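Local coordinates for protein thiol-activated cytolysin (Desulfobulbus propionicus, PDB 6NAL) that probably forms pores in target membranes by oligomerisation of soluble monomers, as in the cholesterol-dependent cytolysin family, at residues N2-I7 / K207-F212; S65-V70 / D85-E90. One frame throughout, in Å; residues are numbered along the deposited sequence.

Interaction 1 and interaction 2 lie on the same side of the chain's centre, in the part of the cytolysin that also holds its large antiparallel sheet. Their centres are about 25 Å apart and their nearest atoms about 10 Å apart, so they do not touch. Interaction 1 joins the N-terminal helix 2-12 to the loop between strand 187-202 and helix 218-224, 200 residues later. Interaction 2 is nested inside that span and closes a short excursion of 14 residues. Strand 76-78 is common to both: it meets Phe212 in interaction 1 and Val70 and Pro88 in interaction 2. The two contacts thus pack the N-terminal helix and nearby loops around one part of the toxin's sheet.

Interaction 1 of 2, residues N2-I7 / K207-F212; sequences NNRALI and KPADIF
With CG anti to the carbonyl carbon (chi1 -82°) and the chain extended as far as NE, Arg4 crosses from the N-terminal helix 2-12 to the carbonyl of Phe212, just after a 3-10 turn at 208-211. The contact is a helix-to-turn packing secured by a side-on arginine grip. Phe212 O accepts from both Arg4 NE (3.0 Å) and Arg4 NH2 (2.8 Å). Neither bond is straight: the N-H...O angles are 134° and 138°. NH2 lies in the carbonyl plane, while NE is tilted from it. Two donors on one oxygen should restrict rotation of the guanidinium. Asp210 CA lies over one of its faces, toward the rim. NH2 also forms a salt bridge with Asp96, which ties the same group to a further part of the chain.

The apolar half starts at Arg4 itself, whose CB packs against Ala209 CB at 3.9 Å. One helical turn on, Ile7 places CG2 anti to its backbone N, and this methyl meets both Ala209 CB and the Phe212 ring. Ile211 CG2 lies over the centre of one face of that ring. Beyond the two segments, Asn8 OD1 accepts a hydrogen bond from Ala209 N, and Leu221 of helix 218-224 touches Phe212. The Ile7 methyl approaches the ring obliquely, with CG2 3.9 Å from Phe212 CE2.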
ATOM      1  N   ASN A   2     -19.442   5.853 -65.551  1.00 85.19           N
ATOM      2  CA  ASN A   2     -18.294   6.753 -65.626  1.00 79.14           C
ATOM      3  C   ASN A   2     -18.089   7.549 -64.337  1.00 69.98           C
ATOM      4  O   ASN A   2     -16.961   7.968 -64.024  1.00 65.50           O
ATOM      5  CB  ASN A   2     -18.516   7.723 -66.790  1.00 93.52           C
ATOM      6  CG  ASN A   2     -19.991   8.233 -66.860  1.00100.61           C
ATOM      7  OD1 ASN A   2     -20.862   7.789 -66.077  1.00 93.04           O
ATOM      8  ND2 ASN A   2     -20.269   9.147 -67.800  1.00100.58           N
ATOM      9  N   ASN A   3     -19.172   7.806 -63.599  1.00 68.41           N
ATOM     10  CA  ASN A   3     -19.051   8.546 -62.345  1.00 67.45           C
ATOM     11  C   ASN A   3     -18.440   7.685 -61.245  1.00 53.79           C
ATOM     12  O   ASN A   3     -17.635   8.177 -60.462  1.00 54.48           O
ATOM     13  CB  ASN A   3     -20.413   9.075 -61.903  1.00 59.15           C
ATOM     14  CG  ASN A   3     -20.946  10.152 -62.827  1.00 65.56           C
ATOM     15  OD1 ASN A   3     -20.194  10.999 -63.385  1.00 61.66           O
ATOM     16  ND2 ASN A   3     -22.252  10.137 -62.989  1.00 45.82           N
ATOM     17  N   ARG A   4     -18.798   6.399 -61.188  1.00 53.29           N
ATOM     18  CA  ARG A   4     -18.229   5.497 -60.194  1.00 54.99           C
ATOM     19  C   ARG A   4     -16.736   5.345 -60.377  1.00 56.87           C
ATOM     20  O   ARG A   4     -15.988   5.270 -59.398  1.00 52.25           O
ATOM     21  CB  ARG A   4     -18.879   4.133 -60.288  1.00 48.30           C
ATOM     22  CG  ARG A   4     -20.191   4.068 -59.563  1.00 58.34           C
ATOM     23  CD  ARG A   4     -20.664   2.656 -59.378  1.00 49.37           C
ATOM     24  NE  ARG A   4     -22.068   2.673 -59.000  1.00 48.66           N
ATOM     25  CZ  ARG A   4     -22.960   1.761 -59.369  1.00 60.04           C
ATOM     26  NH1 ARG A   4     -22.605   0.760 -60.152  1.00 73.76           N
ATOM     27  NH2 ARG A   4     -24.211   1.849 -58.951  1.00 64.82           N
ATOM     28  N   ALA A   5     -16.286   5.295 -61.627  1.00 58.54           N
ATOM     29  CA  ALA A   5     -14.867   5.124 -61.891  1.00 56.79           C
ATOM     30  C   ALA A   5     -14.059   6.314 -61.400  1.00 59.49           C
ATOM     31  O   ALA A   5     -12.900   6.147 -61.007  1.00 60.50           O
ATOM     32  CB  ALA A   5     -14.654   4.886 -63.389  1.00 61.75           C
ATOM     33  N   LEU A   6     -14.650   7.512 -61.392  1.00 60.44           N
ATOM     34  CA  LEU A   6     -13.979   8.676 -60.807  1.00 53.83           C
ATOM     35  C   LEU A   6     -13.970   8.597 -59.285  1.00 56.07           C
ATOM     36  O   LEU A   6     -12.980   8.968 -58.638  1.00 60.05           O
ATOM     37  CB  LEU A   6     -14.672   9.967 -61.268  1.00 55.94           C
ATOM     38  CG  LEU A   6     -14.214  11.281 -60.610  1.00 60.59           C
ATOM     39  CD1 LEU A   6     -12.750  11.531 -60.961  1.00 53.60           C
ATOM     40  CD2 LEU A   6     -15.083  12.510 -61.010  1.00 61.55           C
ATOM     41  N   ILE A   7     -15.058   8.099 -58.694  1.00 56.86           N
ATOM     42  CA  ILE A   7     -15.113   7.955 -57.243  1.00 61.47           C
ATOM     43  C   ILE A   7     -14.101   6.928 -56.774  1.00 55.10           C
ATOM     44  O   ILE A   7     -13.393   7.161 -55.795  1.00 61.46           O
ATOM     45  CB  ILE A   7     -16.543   7.616 -56.796  1.00 60.25           C
ATOM     46  CG1 ILE A   7     -17.405   8.876 -56.978  1.00 48.91           C
ATOM     47  CG2 ILE A   7     -16.582   7.173 -55.348  1.00 44.38           C
ATOM     48  CD1 ILE A   7     -18.891   8.625 -56.879  1.00 46.28           C
ATOM     49  N   LYS A 207     -15.353  -3.298 -54.956  1.00 67.67           N
ATOM     50  CA  LYS A 207     -14.956  -1.943 -55.335  1.00 78.88           C
ATOM     51  C   LYS A 207     -15.875  -0.951 -54.621  1.00 70.61           C
ATOM     52  O   LYS A 207     -17.101  -1.060 -54.738  1.00 64.17           O
ATOM     53  CB  LYS A 207     -14.986  -1.743 -56.861  1.00 78.95           C
ATOM     54  CG  LYS A 207     -13.546  -1.696 -57.502  1.00 92.66           C
ATOM     55  CD  LYS A 207     -12.967  -0.264 -57.677  1.00100.56           C
ATOM     56  CE  LYS A 207     -11.554  -0.251 -58.313  1.00111.23           C
ATOM     57  NZ  LYS A 207     -10.432  -0.566 -57.350  1.00110.40           N
ATOM     58  N   PRO A 208     -15.329   0.002 -53.876  1.00 61.65           N
ATOM     59  CA  PRO A 208     -16.162   0.771 -52.939  1.00 63.56           C
ATOM     60  C   PRO A 208     -17.228   1.607 -53.609  1.00 59.12           C
ATOM     61  O   PRO A 208     -18.314   1.775 -53.040  1.00 54.94           O
ATOM     62  CB  PRO A 208     -15.139   1.667 -52.219  1.00 64.47           C
ATOM     63  CG  PRO A 208     -13.793   1.084 -52.536  1.00 60.41           C
ATOM     64  CD  PRO A 208     -13.927   0.430 -53.868  1.00 64.57           C
ATOM     65  N   ALA A 209     -16.933   2.164 -54.786  1.00 62.70           N
ATOM     66  CA  ALA A 209     -17.876   3.051 -55.459  1.00 58.83           C
ATOM     67  C   ALA A 209     -19.214   2.373 -55.711  1.00 48.83           C
ATOM     68  O   ALA A 209     -20.247   3.055 -55.816  1.00 48.11           O
ATOM     69  CB  ALA A 209     -17.286   3.544 -56.779  1.00 61.77           C
ATOM     70  N   ASP A 210     -19.228   1.043 -55.783  1.00 50.51           N
ATOM     71  CA  ASP A 210     -20.482   0.306 -55.995  1.00 56.01           C
ATOM     72  C   ASP A 210     -21.566   0.592 -54.947  1.00 50.72           C
ATOM     73  O   ASP A 210     -22.737   0.269 -55.177  1.00 54.53           O
ATOM     74  CB  ASP A 210     -20.248  -1.219 -56.011  1.00 50.61           C
ATOM     75  CG  ASP A 210     -19.273  -1.680 -57.115  1.00 72.72           C
ATOM     76  OD1 ASP A 210     -18.608  -0.825 -57.766  1.00 73.63           O
ATOM     77  OD2 ASP A 210     -19.173  -2.916 -57.320  1.00 77.50           O
ATOM     78  N   ILE A 211     -21.210   1.147 -53.787  1.00 54.40           N
ATOM     79  CA  ILE A 211     -22.219   1.556 -52.815  1.00 47.46           C
ATOM     80  C   ILE A 211     -23.035   2.743 -53.301  1.00 49.62           C
ATOM     81  O   ILE A 211     -24.164   2.945 -52.821  1.00 46.88           O
ATOM     82  CB  ILE A 211     -21.558   1.891 -51.467  1.00 46.12           C
ATOM     83  CG1 ILE A 211     -22.592   2.128 -50.375  1.00 50.13           C
ATOM     84  CG2 ILE A 211     -20.650   3.147 -51.560  1.00 43.34           C
ATOM     85  CD1 ILE A 211     -23.018   0.888 -49.661  1.00 49.22           C
ATOM     86  N   PHE A 212     -22.508   3.535 -54.234  1.00 37.51           N
ATOM     87  CA  PHE A 212     -23.239   4.710 -54.675  1.00 55.49           C
ATOM     88  C   PHE A 212     -24.112   4.416 -55.900  1.00 48.50           C
ATOM     89  O   PHE A 212     -23.809   3.558 -56.732  1.00 50.74           O
ATOM     90  CB  PHE A 212     -22.252   5.835 -54.949  1.00 40.88           C
ATOM     91  CG  PHE A 212     -21.411   6.192 -53.751  1.00 48.39           C
ATOM     92  CD1 PHE A 212     -21.979   6.815 -52.658  1.00 48.98           C
ATOM     93  CD2 PHE A 212     -20.057   5.875 -53.716  1.00 48.53           C
ATOM     94  CE1 PHE A 212     -21.201   7.154 -51.546  1.00 51.05           C
ATOM     95  CE2 PHE A 212     -19.259   6.198 -52.613  1.00 45.35           C
ATOM     96  CZ  PHE A 212     -19.826   6.860 -51.532  1.00 41.13           C
TER

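Interaction 2 of 2, residues S65-V70 / D85-E90; sequences SAYEDV and DGKPQE
CH-pi contacts of the Tyr67 ring with Lys87 CA and the Pro88 ring join the loop before strand 76-78 to the segment that follows helix 81-84. Gly86, at positive phi, is the C-prime residue of a Schellman motif that ends this helix. The chain then passes over the tyrosine ring. Pro88 CD sits 3.9 Å from the centroid of the Tyr67 ring, and Lys87 CA 4.2 Å from it. Both are over the same face, displaced toward the rim. Tyr67 has CG anti to its carbonyl carbon (chi1 -62°), which turns the ring toward the proline. The backbone also meets the ring: Pro88 O is 3.5 Å from Tyr67 CD2, and Gly86 O is 3.6 Å from Tyr67 CE1, in an oblique approach. At the far end of the ring, Tyr67 OH touches Lys87 CG at 3.6 Å.

Val70 makes the second part of the contact. Val70 CG2 lies 3.8 Å from Glu90 CD, so the methyl packs against the extended acid side chain. Within 65-70, Val70 N bonds to Tyr67 O, which helps fix the turn that carries both Tyr67 and Val70. Around the contact, Gln89 pairs with Val78 of strand 76-78, Leu77 packs on Val70 and Pro88, and Tyr336 of strand 332-340 meets Pro88.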
ATOM      1  N   SER A  65     -29.006   7.686 -28.936  1.00 46.94           N
ATOM      2  CA  SER A  65     -30.462   7.771 -28.981  1.00 49.04           C
ATOM      3  C   SER A  65     -30.965   8.658 -30.121  1.00 51.99           C
ATOM      4  O   SER A  65     -32.014   8.395 -30.716  1.00 51.12           O
ATOM      5  CB  SER A  65     -30.958   8.343 -27.655  1.00 58.48           C
ATOM      6  OG  SER A  65     -30.567   9.725 -27.568  1.00 79.61           O
ATOM      7  N   ALA A  66     -30.260   9.733 -30.408  1.00 52.05           N
ATOM      8  CA  ALA A  66     -30.766  10.736 -31.334  1.00 55.24           C
ATOM      9  C   ALA A  66     -30.232  10.537 -32.730  1.00 52.03           C
ATOM     10  O   ALA A  66     -30.619  11.277 -33.633  1.00 48.16           O
ATOM     11  CB  ALA A  66     -30.413  12.154 -30.857  1.00 52.54           C
ATOM     12  N   TYR A  67     -29.361   9.549 -32.928  1.00 51.00           N
ATOM     13  CA  TYR A  67     -28.840   9.246 -34.252  1.00 40.36           C
ATOM     14  C   TYR A  67     -29.006   7.778 -34.629  1.00 38.85           C
ATOM     15  O   TYR A  67     -28.168   7.243 -35.361  1.00 42.60           O
ATOM     16  CB  TYR A  67     -27.367   9.625 -34.342  1.00 44.77           C
ATOM     17  CG  TYR A  67     -27.090  11.089 -34.146  1.00 49.46           C
ATOM     18  CD1 TYR A  67     -27.108  11.664 -32.878  1.00 47.19           C
ATOM     19  CD2 TYR A  67     -26.781  11.900 -35.227  1.00 43.86           C
ATOM     20  CE1 TYR A  67     -26.842  13.010 -32.705  1.00 44.57           C
ATOM     21  CE2 TYR A  67     -26.502  13.241 -35.051  1.00 42.64           C
ATOM     22  CZ  TYR A  67     -26.544  13.774 -33.789  1.00 43.20           C
ATOM     23  OH  TYR A  67     -26.292  15.083 -33.634  1.00 56.67           O
ATOM     24  N   GLU A  68     -30.062   7.115 -34.134  1.00 42.58           N
ATOM     25  CA  GLU A  68     -30.363   5.749 -34.562  1.00 49.04           C
ATOM     26  C   GLU A  68     -30.601   5.684 -36.071  1.00 46.19           C
ATOM     27  O   GLU A  68     -30.185   4.726 -36.731  1.00 42.60           O
ATOM     28  CB  GLU A  68     -31.604   5.183 -33.851  1.00 43.81           C
ATOM     29  CG  GLU A  68     -31.657   5.306 -32.317  1.00 58.16           C
ATOM     30  CD  GLU A  68     -32.620   4.274 -31.654  1.00 67.47           C
ATOM     31  OE1 GLU A  68     -33.478   3.660 -32.375  1.00 66.26           O
ATOM     32  OE2 GLU A  68     -32.497   4.090 -30.407  1.00 56.61           O
ATOM     33  N   ASP A  69     -31.264   6.694 -36.638  1.00 47.13           N
ATOM     34  CA  ASP A  69     -31.577   6.707 -38.074  1.00 40.76           C
ATOM     35  C   ASP A  69     -30.380   7.035 -38.952  1.00 40.20           C
ATOM     36  O   ASP A  69     -30.524   7.022 -40.168  1.00 36.81           O
ATOM     37  CB  ASP A  69     -32.688   7.697 -38.355  1.00 38.06           C
ATOM     38  CG  ASP A  69     -32.247   9.163 -38.137  1.00 58.41           C
ATOM     39  OD1 ASP A  69     -31.163   9.430 -37.526  1.00 54.91           O
ATOM     40  OD2 ASP A  69     -33.008  10.048 -38.581  1.00 55.79           O
ATOM     41  N   VAL A  70     -29.192   7.217 -38.377  1.00 43.40           N
ATOM     42  CA  VAL A  70     -27.963   7.491 -39.117  1.00 46.58           C
ATOM     43  C   VAL A  70     -26.885   6.441 -38.883  1.00 42.61           C
ATOM     44  O   VAL A  70     -25.837   6.473 -39.555  1.00 34.61           O
ATOM     45  CB  VAL A  70     -27.447   8.897 -38.751  1.00 48.71           C
ATOM     46  CG1 VAL A  70     -26.000   9.062 -39.013  1.00 54.94           C
ATOM     47  CG2 VAL A  70     -28.286   9.916 -39.509  1.00 48.56           C
ATOM     48  N   ASP A  85     -17.857  11.492 -29.793  1.00 48.07           N
ATOM     49  CA  ASP A  85     -18.652  12.257 -28.829  1.00 46.30           C
ATOM     50  C   ASP A  85     -20.160  12.047 -28.986  1.00 49.44           C
ATOM     51  O   ASP A  85     -20.944  12.835 -28.433  1.00 48.52           O
ATOM     52  CB  ASP A  85     -18.361  13.776 -28.961  1.00 54.05           C
ATOM     53  CG  ASP A  85     -16.837  14.117 -28.985  1.00 62.80           C
ATOM     54  OD1 ASP A  85     -16.068  13.499 -28.208  1.00 71.90           O
ATOM     55  OD2 ASP A  85     -16.410  15.013 -29.769  1.00 61.36           O
ATOM     56  N   GLY A  86     -20.592  11.076 -29.791  1.00 48.25           N
ATOM     57  CA  GLY A  86     -22.021  10.808 -29.912  1.00 41.57           C
ATOM     58  C   GLY A  86     -22.801  11.611 -30.930  1.00 48.89           C
ATOM     59  O   GLY A  86     -24.050  11.628 -30.848  1.00 39.13           O
ATOM     60  N   LYS A  87     -22.113  12.262 -31.887  1.00 39.40           N
ATOM     61  CA  LYS A  87     -22.755  13.021 -32.970  1.00 47.01           C
ATOM     62  C   LYS A  87     -22.207  12.626 -34.344  1.00 38.79           C
ATOM     63  O   LYS A  87     -21.504  13.392 -35.018  1.00 44.09           O
ATOM     64  CB  LYS A  87     -22.590  14.514 -32.714  1.00 48.49           C
ATOM     65  CG  LYS A  87     -23.350  14.962 -31.482  1.00 53.83           C
ATOM     66  CD  LYS A  87     -23.077  16.415 -31.146  1.00 57.84           C
ATOM     67  CE  LYS A  87     -23.858  16.881 -29.904  1.00 68.10           C
ATOM     68  NZ  LYS A  87     -23.581  16.117 -28.625  1.00 69.28           N
ATOM     69  N   PRO A  88     -22.524  11.424 -34.795  1.00 38.27           N
ATOM     70  CA  PRO A  88     -22.039  10.988 -36.109  1.00 39.78           C
ATOM     71  C   PRO A  88     -22.680  11.807 -37.226  1.00 38.55           C
ATOM     72  O   PRO A  88     -23.842  12.217 -37.143  1.00 33.34           O
ATOM     73  CB  PRO A  88     -22.438   9.509 -36.169  1.00 38.02           C
ATOM     74  CG  PRO A  88     -23.665   9.443 -35.335  1.00 32.28           C
ATOM     75  CD  PRO A  88     -23.488  10.476 -34.208  1.00 38.42           C
ATOM     76  N   GLN A  89     -21.887  12.060 -38.262  1.00 35.98           N
ATOM     77  CA  GLN A  89     -22.245  12.970 -39.335  1.00 37.71           C
ATOM     78  C   GLN A  89     -22.651  12.111 -40.528  1.00 34.80           C
ATOM     79  O   GLN A  89     -21.810  11.422 -41.138  1.00 33.76           O
ATOM     80  CB  GLN A  89     -21.077  13.909 -39.676  1.00 45.19           C
ATOM     81  CG  GLN A  89     -21.439  14.931 -40.757  1.00 46.85           C
ATOM     82  CD  GLN A  89     -20.267  15.800 -41.231  1.00 46.29           C
ATOM     83  OE1 GLN A  89     -19.259  15.956 -40.536  1.00 49.00           O
ATOM     84  NE2 GLN A  89     -20.400  16.357 -42.452  1.00 56.45           N
ATOM     85  N   GLU A  90     -23.942  12.131 -40.833  1.00 38.41           N
ATOM     86  CA  GLU A  90     -24.463  11.457 -42.014  1.00 37.84           C
ATOM     87  C   GLU A  90     -23.791  11.948 -43.300  1.00 47.30           C
ATOM     88  O   GLU A  90     -23.486  13.133 -43.463  1.00 44.45           O
ATOM     89  CB  GLU A  90     -25.959  11.679 -42.069  1.00 37.31           C
ATOM     90  CG  GLU A  90     -26.736  10.846 -43.098  1.00 54.39           C
ATOM     91  CD  GLU A  90     -28.245  11.185 -43.061  1.00 70.42           C
ATOM     92  OE1 GLU A  90     -28.565  12.325 -42.629  1.00 66.56           O
ATOM     93  OE2 GLU A  90     -29.090  10.317 -43.429  1.00 75.08           O
TER